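Local coordinates for protein enolase from the environmental genome shotgun sequencing of the Sargasso Sea (PDB 2QGY) that is of unknown function but binds magnesium and, as a member of the enolase superfamily, probably abstracts a proton alpha to a carboxylate of its substrate, at residues I39-E44 with W113-K118; K148-Y153 with I181-K186; R155-F160 with R188-D193. All coordinates share one frame; numbering follows the deposited sequence.

Contact 1: I39-E44 with W113-K118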
loop_
_atom_site.group_PDB
_atom_site.type_symbol
_atom_site.label_atom_id
_atom_site.label_comp_id
_atom_site.label_asym_id
_atom_site.label_seq_id
_atom_site.Cartn_x
_atom_site.Cartn_y
_atom_site.Cartn_z
ATOM N N ILE A 39 -2.806 2.467 20.068
ATOM C CA ILE A 39 -3.585 1.305 20.518
ATOM C C ILE A 39 -3.057 0.738 21.829
ATOM O O ILE A 39 -1.888 0.890 22.167
ATOM C CB ILE A 39 -3.643 0.185 19.426
ATOM C CG1 ILE A 39 -2.369 -0.678 19.419
ATOM C CG2 ILE A 39 -3.883 0.799 18.036
ATOM C CD1 ILE A 39 -2.485 -1.891 18.477
ATOM N N LYS A 40 -3.944 0.065 22.566
ATOM C CA LYS A 40 -3.520 -0.690 23.727
ATOM C C LYS A 40 -4.189 -2.056 23.623
ATOM O O LYS A 40 -5.398 -2.142 23.453
ATOM C CB LYS A 40 -3.955 0.005 25.025
ATOM C CG LYS A 40 -3.318 -0.663 26.221
ATOM C CD LYS A 40 -3.777 -0.059 27.569
ATOM C CE LYS A 40 -5.044 -0.689 28.079
ATOM N NZ LYS A 40 -5.377 -0.046 29.412
ATOM N N ILE A 41 -3.380 -3.100 23.718
ATOM C CA ILE A 41 -3.832 -4.495 23.673
ATOM C C ILE A 41 -3.601 -5.037 25.080
ATOM O O ILE A 41 -2.556 -4.776 25.671
ATOM C CB ILE A 41 -3.001 -5.299 22.646
ATOM C CG1 ILE A 41 -3.415 -4.911 21.204
ATOM C CG2 ILE A 41 -3.144 -6.808 22.882
ATOM C CD1 ILE A 41 -2.694 -5.672 20.100
ATOM N N THR A 42 -4.589 -5.762 25.612
ATOM C CA THR A 42 -4.457 -6.456 26.904
ATOM C C THR A 42 -4.531 -7.964 26.651
ATOM O O THR A 42 -5.433 -8.441 25.948
ATOM C CB THR A 42 -5.597 -6.065 27.889
ATOM O OG1 THR A 42 -5.715 -4.638 27.935
ATOM C CG2 THR A 42 -5.284 -6.594 29.333
ATOM N N THR A 43 -3.563 -8.704 27.176
ATOM C CA THR A 43 -3.610 -10.146 27.012
ATOM C C THR A 43 -4.554 -10.752 28.048
ATOM O O THR A 43 -4.964 -10.085 29.000
ATOM C CB THR A 43 -2.233 -10.805 27.202
ATOM O OG1 THR A 43 -1.857 -10.743 28.586
ATOM C CG2 THR A 43 -1.162 -10.122 26.327
ATOM N N GLU A 44 -4.831 -12.040 27.880
ATOM C CA GLU A 44 -5.653 -12.811 28.818
ATOM C C GLU A 44 -5.042 -12.828 30.232
ATOM O O GLU A 44 -5.766 -12.880 31.238
ATOM C CB GLU A 44 -5.801 -14.229 28.284
ATOM C CG GLU A 44 -6.978 -14.973 28.825
ATOM C CD GLU A 44 -7.297 -16.199 28.001
ATOM O OE1 GLU A 44 -6.447 -17.131 27.948
ATOM O OE2 GLU A 44 -8.400 -16.218 27.409
ATOM N N TRP A 113 5.586 -6.411 21.158
ATOM C CA TRP A 113 6.943 -6.200 21.660
ATOM C C TRP A 113 6.934 -5.596 23.061
ATOM O O TRP A 113 7.770 -5.978 23.897
ATOM C CB TRP A 113 7.776 -5.303 20.738
ATOM C CG TRP A 113 8.368 -6.041 19.562
ATOM C CD1 TRP A 113 7.927 -6.003 18.272
ATOM C CD2 TRP A 113 9.503 -6.934 19.570
ATOM N NE1 TRP A 113 8.720 -6.802 17.466
ATOM C CE2 TRP A 113 9.688 -7.385 18.236
ATOM C CE3 TRP A 113 10.381 -7.383 20.563
ATOM C CZ2 TRP A 113 10.701 -8.277 17.879
ATOM C CZ3 TRP A 113 11.392 -8.275 20.203
ATOM C CH2 TRP A 113 11.545 -8.705 18.874
ATOM N N ASP A 114 6.029 -4.653 23.301
ATOM C CA ASP A 114 5.905 -4.001 24.609
ATOM C C ASP A 114 5.548 -5.098 25.627
ATOM O O ASP A 114 6.166 -5.218 26.711
ATOM C CB ASP A 114 4.782 -2.946 24.529
ATOM C CG ASP A 114 4.721 -2.027 25.769
ATOM O OD1 ASP A 114 5.754 -1.849 26.451
ATOM O OD2 ASP A 114 3.650 -1.447 26.039
ATOM N N ILE A 115 4.544 -5.884 25.268
ATOM C CA ILE A 115 4.067 -7.018 26.111
ATOM C C ILE A 115 5.236 -7.968 26.383
ATOM O O ILE A 115 5.519 -8.306 27.543
ATOM C CB ILE A 115 2.884 -7.753 25.457
ATOM C CG1 ILE A 115 1.642 -6.857 25.560
ATOM C CG2 ILE A 115 2.624 -9.175 26.131
ATOM C CD1 ILE A 115 0.503 -7.186 24.582
ATOM N N SER A 116 5.928 -8.365 25.326
ATOM C CA SER A 116 7.095 -9.264 25.446
ATOM C C SER A 116 8.168 -8.718 26.379
ATOM O O SER A 116 8.742 -9.468 27.197
ATOM C CB SER A 116 7.660 -9.602 24.063
ATOM O OG SER A 116 6.682 -10.366 23.377
ATOM N N GLY A 117 8.425 -7.426 26.276
ATOM C CA GLY A 117 9.335 -6.738 27.198
ATOM C C GLY A 117 8.859 -6.827 28.645
ATOM O O GLY A 117 9.666 -7.044 29.574
ATOM N N LYS A 118 7.558 -6.634 28.839
ATOM C CA LYS A 118 6.962 -6.711 30.172
ATOM C C LYS A 118 6.998 -8.117 30.748
ATOM O O LYS A 118 7.179 -8.279 31.953
ATOM C CB LYS A 118 5.529 -6.158 30.184
ATOM C CG LYS A 118 5.515 -4.626 30.115
ATOM C CD LYS A 118 4.126 -4.041 29.872
ATOM C CE LYS A 118 4.249 -2.543 29.582
ATOM N NZ LYS A 118 3.027 -1.884 28.990
#

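Contact 2: K148-Y153 with I181-K186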
loop_
_atom_site.group_PDB
_atom_site.type_symbol
_atom_site.label_atom_id
_atom_site.label_comp_id
_atom_site.label_asym_id
_atom_site.label_seq_id
_atom_site.Cartn_x
_atom_site.Cartn_y
_atom_site.Cartn_z
ATOM N N LYS A 148 2.918 30.334 6.726
ATOM C CA LYS A 148 4.003 31.159 7.254
ATOM C C LYS A 148 4.884 31.662 6.122
ATOM O O LYS A 148 4.867 31.120 5.004
ATOM C CB LYS A 148 4.856 30.369 8.246
ATOM C CG LYS A 148 4.055 29.654 9.295
ATOM C CD LYS A 148 4.915 28.811 10.160
ATOM C CE LYS A 148 4.063 28.077 11.180
ATOM N NZ LYS A 148 3.440 28.947 12.215
ATOM N N ASP A 149 5.633 32.717 6.408
ATOM C CA ASP A 149 6.672 33.160 5.500
ATOM C C ASP A 149 7.994 32.527 5.941
ATOM O O ASP A 149 8.096 31.961 7.038
ATOM C CB ASP A 149 6.769 34.701 5.485
ATOM C CG ASP A 149 7.998 35.210 4.724
ATOM O OD1 ASP A 149 8.228 34.723 3.586
ATOM O OD2 ASP A 149 8.735 36.082 5.266
ATOM N N THR A 150 8.995 32.627 5.070
ATOM C CA THR A 150 10.365 32.224 5.371
ATOM C C THR A 150 10.867 32.749 6.735
ATOM O O THR A 150 11.598 32.039 7.444
ATOM C CB THR A 150 11.312 32.655 4.216
ATOM O OG1 THR A 150 10.975 31.923 3.026
ATOM C CG2 THR A 150 12.763 32.392 4.561
ATOM N N ASN A 151 10.466 33.978 7.093
ATOM C CA ASN A 151 10.832 34.587 8.382
ATOM C C ASN A 151 10.347 33.818 9.586
ATOM O O ASN A 151 11.072 33.698 10.572
ATOM C CB ASN A 151 10.317 36.020 8.490
ATOM C CG ASN A 151 11.032 36.967 7.553
ATOM O OD1 ASN A 151 12.237 36.833 7.308
ATOM N ND2 ASN A 151 10.292 37.943 7.026
ATOM N N ASP A 152 9.109 33.320 9.521
ATOM C CA ASP A 152 8.559 32.514 10.617
ATOM C C ASP A 152 9.379 31.240 10.788
ATOM O O ASP A 152 9.666 30.836 11.906
ATOM C CB ASP A 152 7.084 32.178 10.370
ATOM C CG ASP A 152 6.190 33.423 10.339
ATOM O OD1 ASP A 152 6.524 34.419 11.025
ATOM O OD2 ASP A 152 5.164 33.408 9.614
ATOM N N TYR A 153 9.784 30.631 9.676
ATOM C CA TYR A 153 10.640 29.451 9.752
ATOM C C TYR A 153 11.986 29.776 10.387
ATOM O O TYR A 153 12.441 29.057 11.273
ATOM C CB TYR A 153 10.815 28.794 8.390
ATOM C CG TYR A 153 9.737 27.802 8.080
ATOM C CD1 TYR A 153 8.508 28.221 7.568
ATOM C CD2 TYR A 153 9.932 26.439 8.315
ATOM C CE1 TYR A 153 7.504 27.303 7.283
ATOM C CE2 TYR A 153 8.934 25.511 8.025
ATOM C CZ TYR A 153 7.726 25.953 7.514
ATOM O OH TYR A 153 6.724 25.053 7.223
ATOM N N ILE A 181 17.398 28.737 -2.312
ATOM C CA ILE A 181 18.807 28.858 -1.925
ATOM C C ILE A 181 19.029 29.912 -0.827
ATOM O O ILE A 181 19.758 29.654 0.142
ATOM C CB ILE A 181 19.722 29.097 -3.179
ATOM C CG1 ILE A 181 19.686 27.887 -4.112
ATOM C CG2 ILE A 181 21.156 29.421 -2.771
ATOM C CD1 ILE A 181 20.350 26.595 -3.536
ATOM N N GLN A 182 18.397 31.084 -0.981
ATOM C CA GLN A 182 18.399 32.134 0.044
ATOM C C GLN A 182 17.996 31.594 1.398
ATOM O O GLN A 182 18.619 31.898 2.421
ATOM C CB GLN A 182 17.454 33.286 -0.328
ATOM C CG GLN A 182 18.161 34.477 -0.938
ATOM C CD GLN A 182 19.513 34.748 -0.288
ATOM O OE1 GLN A 182 19.590 35.125 0.890
ATOM N NE2 GLN A 182 20.591 34.536 -1.052
ATOM N N PHE A 183 16.948 30.780 1.386
ATOM C CA PHE A 183 16.487 30.114 2.583
ATOM C C PHE A 183 17.569 29.223 3.197
ATOM O O PHE A 183 17.818 29.314 4.396
ATOM C CB PHE A 183 15.206 29.332 2.295
ATOM C CG PHE A 183 14.640 28.646 3.498
ATOM C CD1 PHE A 183 14.520 29.321 4.716
ATOM C CD2 PHE A 183 14.249 27.312 3.432
ATOM C CE1 PHE A 183 14.006 28.687 5.845
ATOM C CE2 PHE A 183 13.732 26.668 4.549
ATOM C CZ PHE A 183 13.615 27.346 5.764
ATOM N N VAL A 184 18.228 28.392 2.387
ATOM C CA VAL A 184 19.292 27.521 2.914
ATOM C C VAL A 184 20.444 28.366 3.466
ATOM O O VAL A 184 20.999 28.061 4.525
ATOM C CB VAL A 184 19.806 26.477 1.868
ATOM C CG1 VAL A 184 20.862 25.597 2.472
ATOM C CG2 VAL A 184 18.661 25.601 1.342
ATOM N N GLU A 185 20.786 29.437 2.755
ATOM C CA GLU A 185 21.886 30.314 3.163
ATOM C C GLU A 185 21.645 30.951 4.525
ATOM O O GLU A 185 22.503 30.868 5.416
ATOM C CB GLU A 185 22.145 31.389 2.111
ATOM C CG GLU A 185 23.436 32.171 2.364
ATOM C CD GLU A 185 23.698 33.229 1.320
ATOM O OE1 GLU A 185 22.933 33.315 0.333
ATOM O OE2 GLU A 185 24.683 33.984 1.486
ATOM N N LYS A 186 20.475 31.570 4.686
ATOM C CA LYS A 186 20.056 32.155 5.966
ATOM C C LYS A 186 20.037 31.130 7.100
ATOM O O LYS A 186 20.459 31.424 8.220
ATOM C CB LYS A 186 18.695 32.839 5.809
ATOM C CG LYS A 186 18.767 34.054 4.877
ATOM C CD LYS A 186 17.453 34.336 4.136
ATOM C CE LYS A 186 16.699 35.538 4.694
ATOM N NZ LYS A 186 15.781 36.074 3.658
#

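Contact 3: R155-F160 with R188-D193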
loop_
_atom_site.group_PDB
_atom_site.type_symbol
_atom_site.label_atom_id
_atom_site.label_comp_id
_atom_site.label_asym_id
_atom_site.label_seq_id
_atom_site.Cartn_x
_atom_site.Cartn_y
_atom_site.Cartn_z
ATOM N N ARG A 155 12.852 32.119 12.600
ATOM C CA ARG A 155 12.749 32.308 14.049
ATOM C C ARG A 155 12.546 30.960 14.750
ATOM O O ARG A 155 13.065 30.731 15.844
ATOM C CB ARG A 155 11.617 33.281 14.416
ATOM C CG ARG A 155 11.809 34.728 13.899
ATOM C CD ARG A 155 10.558 35.615 14.106
ATOM N NE ARG A 155 9.354 35.067 13.464
ATOM C CZ ARG A 155 8.345 34.486 14.118
ATOM N NH1 ARG A 155 8.373 34.382 15.449
ATOM N NH2 ARG A 155 7.302 34.005 13.445
ATOM N N GLN A 156 11.818 30.054 14.095
ATOM C CA GLN A 156 11.671 28.690 14.616
ATOM C C GLN A 156 12.993 27.941 14.541
ATOM O O GLN A 156 13.306 27.141 15.416
ATOM C CB GLN A 156 10.592 27.921 13.851
ATOM C CG GLN A 156 10.207 26.544 14.464
ATOM C CD GLN A 156 9.396 26.629 15.749
ATOM O OE1 GLN A 156 9.328 27.674 16.394
ATOM N NE2 GLN A 156 8.772 25.517 16.126
ATOM N N ILE A 157 13.760 28.191 13.484
ATOM C CA ILE A 157 15.077 27.556 13.340
ATOM C C ILE A 157 16.074 28.105 14.383
ATOM O O ILE A 157 16.891 27.359 14.885
ATOM C CB ILE A 157 15.585 27.611 11.855
ATOM C CG1 ILE A 157 14.769 26.635 10.997
ATOM C CG2 ILE A 157 17.065 27.237 11.747
ATOM C CD1 ILE A 157 14.499 27.123 9.615
ATOM N N GLU A 158 15.987 29.394 14.730
ATOM C CA GLU A 158 16.757 29.941 15.868
ATOM C C GLU A 158 16.451 29.227 17.190
ATOM O O GLU A 158 17.357 28.966 17.994
ATOM C CB GLU A 158 16.453 31.418 16.066
ATOM C CG GLU A 158 17.242 32.374 15.226
ATOM C CD GLU A 158 16.701 33.775 15.360
ATOM O OE1 GLU A 158 16.290 34.135 16.501
ATOM O OE2 GLU A 158 16.668 34.495 14.327
ATOM N N LYS A 159 15.168 28.953 17.410
ATOM C CA LYS A 159 14.689 28.280 18.611
ATOM C C LYS A 159 15.318 26.892 18.696
ATOM O O LYS A 159 15.944 26.555 19.685
ATOM C CB LYS A 159 13.159 28.207 18.581
ATOM C CG LYS A 159 12.514 27.601 19.820
ATOM C CD LYS A 159 11.018 27.287 19.599
ATOM C CE LYS A 159 10.133 28.545 19.622
ATOM N NZ LYS A 159 8.686 28.283 19.251
ATOM N N PHE A 160 15.140 26.090 17.645
ATOM C CA PHE A 160 15.778 24.780 17.543
ATOM C C PHE A 160 17.314 24.842 17.750
ATOM O O PHE A 160 17.894 24.022 18.454
ATOM C CB PHE A 160 15.463 24.159 16.164
ATOM C CG PHE A 160 14.010 23.692 15.987
ATOM C CD1 PHE A 160 13.004 24.043 16.891
ATOM C CD2 PHE A 160 13.666 22.875 14.909
ATOM C CE1 PHE A 160 11.687 23.629 16.718
ATOM C CE2 PHE A 160 12.343 22.446 14.723
ATOM C CZ PHE A 160 11.351 22.811 15.637
ATOM N N ARG A 188 21.902 28.351 7.343
ATOM C CA ARG A 188 23.307 28.052 7.629
ATOM C C ARG A 188 23.962 29.178 8.465
ATOM O O ARG A 188 24.815 28.919 9.319
ATOM C CB ARG A 188 24.047 27.754 6.308
ATOM C CG ARG A 188 25.463 27.178 6.431
ATOM C CD ARG A 188 25.552 26.064 7.437
ATOM N NE ARG A 188 25.524 24.741 6.827
ATOM C CZ ARG A 188 25.428 23.607 7.512
ATOM N NH1 ARG A 188 25.316 23.625 8.845
ATOM N NH2 ARG A 188 25.413 22.455 6.861
ATOM N N GLU A 189 23.502 30.408 8.275
ATOM C CA GLU A 189 24.002 31.548 9.046
ATOM C C GLU A 189 23.554 31.522 10.501
ATOM O O GLU A 189 24.290 31.933 11.395
ATOM C CB GLU A 189 23.558 32.858 8.406
ATOM C CG GLU A 189 24.417 34.020 8.833
ATOM C CD GLU A 189 23.614 35.228 9.245
ATOM O OE1 GLU A 189 22.663 35.591 8.510
ATOM O OE2 GLU A 189 23.948 35.815 10.305
ATOM N N ILE A 190 22.335 31.048 10.724
ATOM C CA ILE A 190 21.778 30.911 12.057
ATOM C C ILE A 190 22.449 29.787 12.837
ATOM O O ILE A 190 22.765 29.949 14.019
ATOM C CB ILE A 190 20.246 30.638 11.982
ATOM C CG1 ILE A 190 19.527 31.816 11.309
ATOM C CG2 ILE A 190 19.677 30.329 13.361
ATOM C CD1 ILE A 190 18.046 31.596 11.082
ATOM N N VAL A 191 22.678 28.655 12.165
ATOM C CA VAL A 191 23.093 27.427 12.838
ATOM C C VAL A 191 24.612 27.225 12.809
ATOM O O VAL A 191 25.159 26.466 13.606
ATOM C CB VAL A 191 22.326 26.153 12.285
ATOM C CG1 VAL A 191 20.808 26.376 12.329
ATOM C CG2 VAL A 191 22.771 25.781 10.871
ATOM N N GLY A 192 25.288 27.921 11.900
ATOM C CA GLY A 192 26.732 27.814 11.808
ATOM C C GLY A 192 27.131 26.681 10.892
ATOM O O GLY A 192 26.275 25.950 10.394
ATOM N N ASP A 193 28.433 26.517 10.680
ATOM C CA ASP A 193 28.913 25.556 9.688
ATOM C C ASP A 193 29.029 24.118 10.194
ATOM O O ASP A 193 29.172 23.196 9.390
ATOM C CB ASP A 193 30.258 26.006 9.087
ATOM C CG ASP A 193 30.127 27.234 8.226
ATOM O OD1 ASP A 193 29.214 27.291 7.378
ATOM O OD2 ASP A 193 30.953 28.153 8.392
#

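Contact 1: I39-E44 with W113-K118
I115 lays its CD1 methyl over two side chains of the strand, T43 and I41, in the capping domain of an enolase-superfamily protein, where a meander of antiparallel strands packs against a helical layer. Strand 37-43 pairs with 13-21 and 48-53, and helix 99-120 covers one face of that sheet. T43 and I115 reach toward each other tip to tip: T43 CG2 stands 3.8 Å from I115 CD1 and 3.9 Å from I115 CG2, so one methyl sits against both branches of the isoleucine. I41 is met differently. Its side chain crosses that of I115 at about a right angle, and I41 CG2 comes 4.0 Å from I115 CD1. A chi1 of -74° sets the longer CG1 branch of I41 beside the backbone N and gives the short CG2 branch to the helix, while the residue also packs on L13 and L16 of the neighbouring strand.

Threonine suits the end of the strand because its two branches do different work. The methyl joins the apolar seam, and OG1, at chi1 71°, is held by the backbone N of I47 and, weakly, that of D45 in the turn that follows. Isoleucine on the helix offers two methyl groups, CG2 and CD1, to a buried surface that I47 also lines.

Beside this apolar patch lies a salt bridge between D114 and K118, one helical turn apart: K118 NZ is 3.0 Å from D114 OD2, approaching from above the carboxylate plane. The same carboxylate ties the helix to strand 48-53 and to the C-terminal part of the chain, OD2 accepting from W50 N and OD1 from L360 N.

Contact 2: K148-Y153 with I181-K186
A capping box opens helix 150-162 at the place where its first turn meets helix 177-191. D149 is the N-cap: its OD2 accepts a weak bond from N151 N at 3.3 Å, and D152 OD2 in turn accepts a similarly weak bond from D149 N. Aspartate serves at both positions because its short carboxylate can fold back onto N-H groups at the helix start, which have no carbonyl of a preceding turn to bind. The other oxygen of D152, OD1, forms a salt bridge with R155 NH2.

Right after the cap, T150 points its side chain across to F183. The closest approach is T150 CG2 to F183 CD1, at 3.5 Å, a snug methyl-to-ring contact in which the two side chains cross obliquely. With chi1 at -66° the hydroxyl of T150 lies beside the backbone N, and the methyl swings to the ring.

The two helices belong to the (beta/alpha) barrel domain of the enolase superfamily, in which helices surround the inner strands; here they are successive members of that outer layer, with strand 168-170 between them in the chain. F183 spans the gap as a long flat side chain, its CG anti to the backbone N (chi1 -178°), and is packed further by L154, I157 and L174.

One turn past T150, Y153 brings only its base to the phenylalanine: Y153 CB lies 4.1 Å from both F183 CE1 and F183 CZ. Tyrosine suits this place because it offers an apolar base to the helix interface and a hydroxyl to the loop after strand 135-141. Its ring leads away from the helix pair and stacks edge-to-face with W30, and its OH is hydrogen-bonded to the backbone N of S144.

Contact 3: R155-F160 with R188-D193
I190 makes the largest contribution of any residue, laying its CG2 methyl against E158. I190 CG2 sits 3.7 Å from E158 CG and 3.9 Å from E158 CA, the two side chains crossing at about a right angle. CG2 is the branch anti to the backbone N (CG1 at chi1 -62°), and it presses on the aliphatic part of the glutamate, whose extended chain carries the carboxylate onward at an exposed position. The same methyl lies more loosely, 4.4 Å, from I157 CG2.

V191 follows, meeting I157 from the buried side: V191 CG1 is 3.9 Å from I157 CG2. Beta-branched residues fill this seam compactly, and I168 and I170 of strand 168-170 pack on V191 and I157 beneath it.

G192 then leaves helical geometry with phi 88°, a positive value that glycine adopts easily, and the helix ends. Beyond that end, G192 O accepts from R188 NH1 at 3.0 Å, the donor lying in the carbonyl plane. R188 NH1 also bonds to L195 O and NH2 to F220 O; a long side chain with several N-H groups is well suited to gathering these backbone carbonyls. Two neighbouring helices packed over the strand that links them form the alpha-beta-alpha portion of a (beta/alpha) barrel, the catalytic-domain fold of the enolase superfamily.

From the N terminus, contact 1 comes first: the chain leaves strand 37-43, runs through a largely helical excursion, and closes the loop when helix 99-120 returns to the sheet, all within the N-terminal domain. Only afterwards does the chain enter the barrel domain, where contacts 2 and 3 each close the short passage through strand 168-170 between helix 150-162 and helix 177-191. These two cross, their segments alternating along the chain, because the helices run in the same direction. Their centres are about 10 Å apart, and they meet where F183 CZ lies 4.0 Å from I157 CD1. Contact 1 is remote, its centre more than 40 Å from either, on the opposite side of the chain's centre.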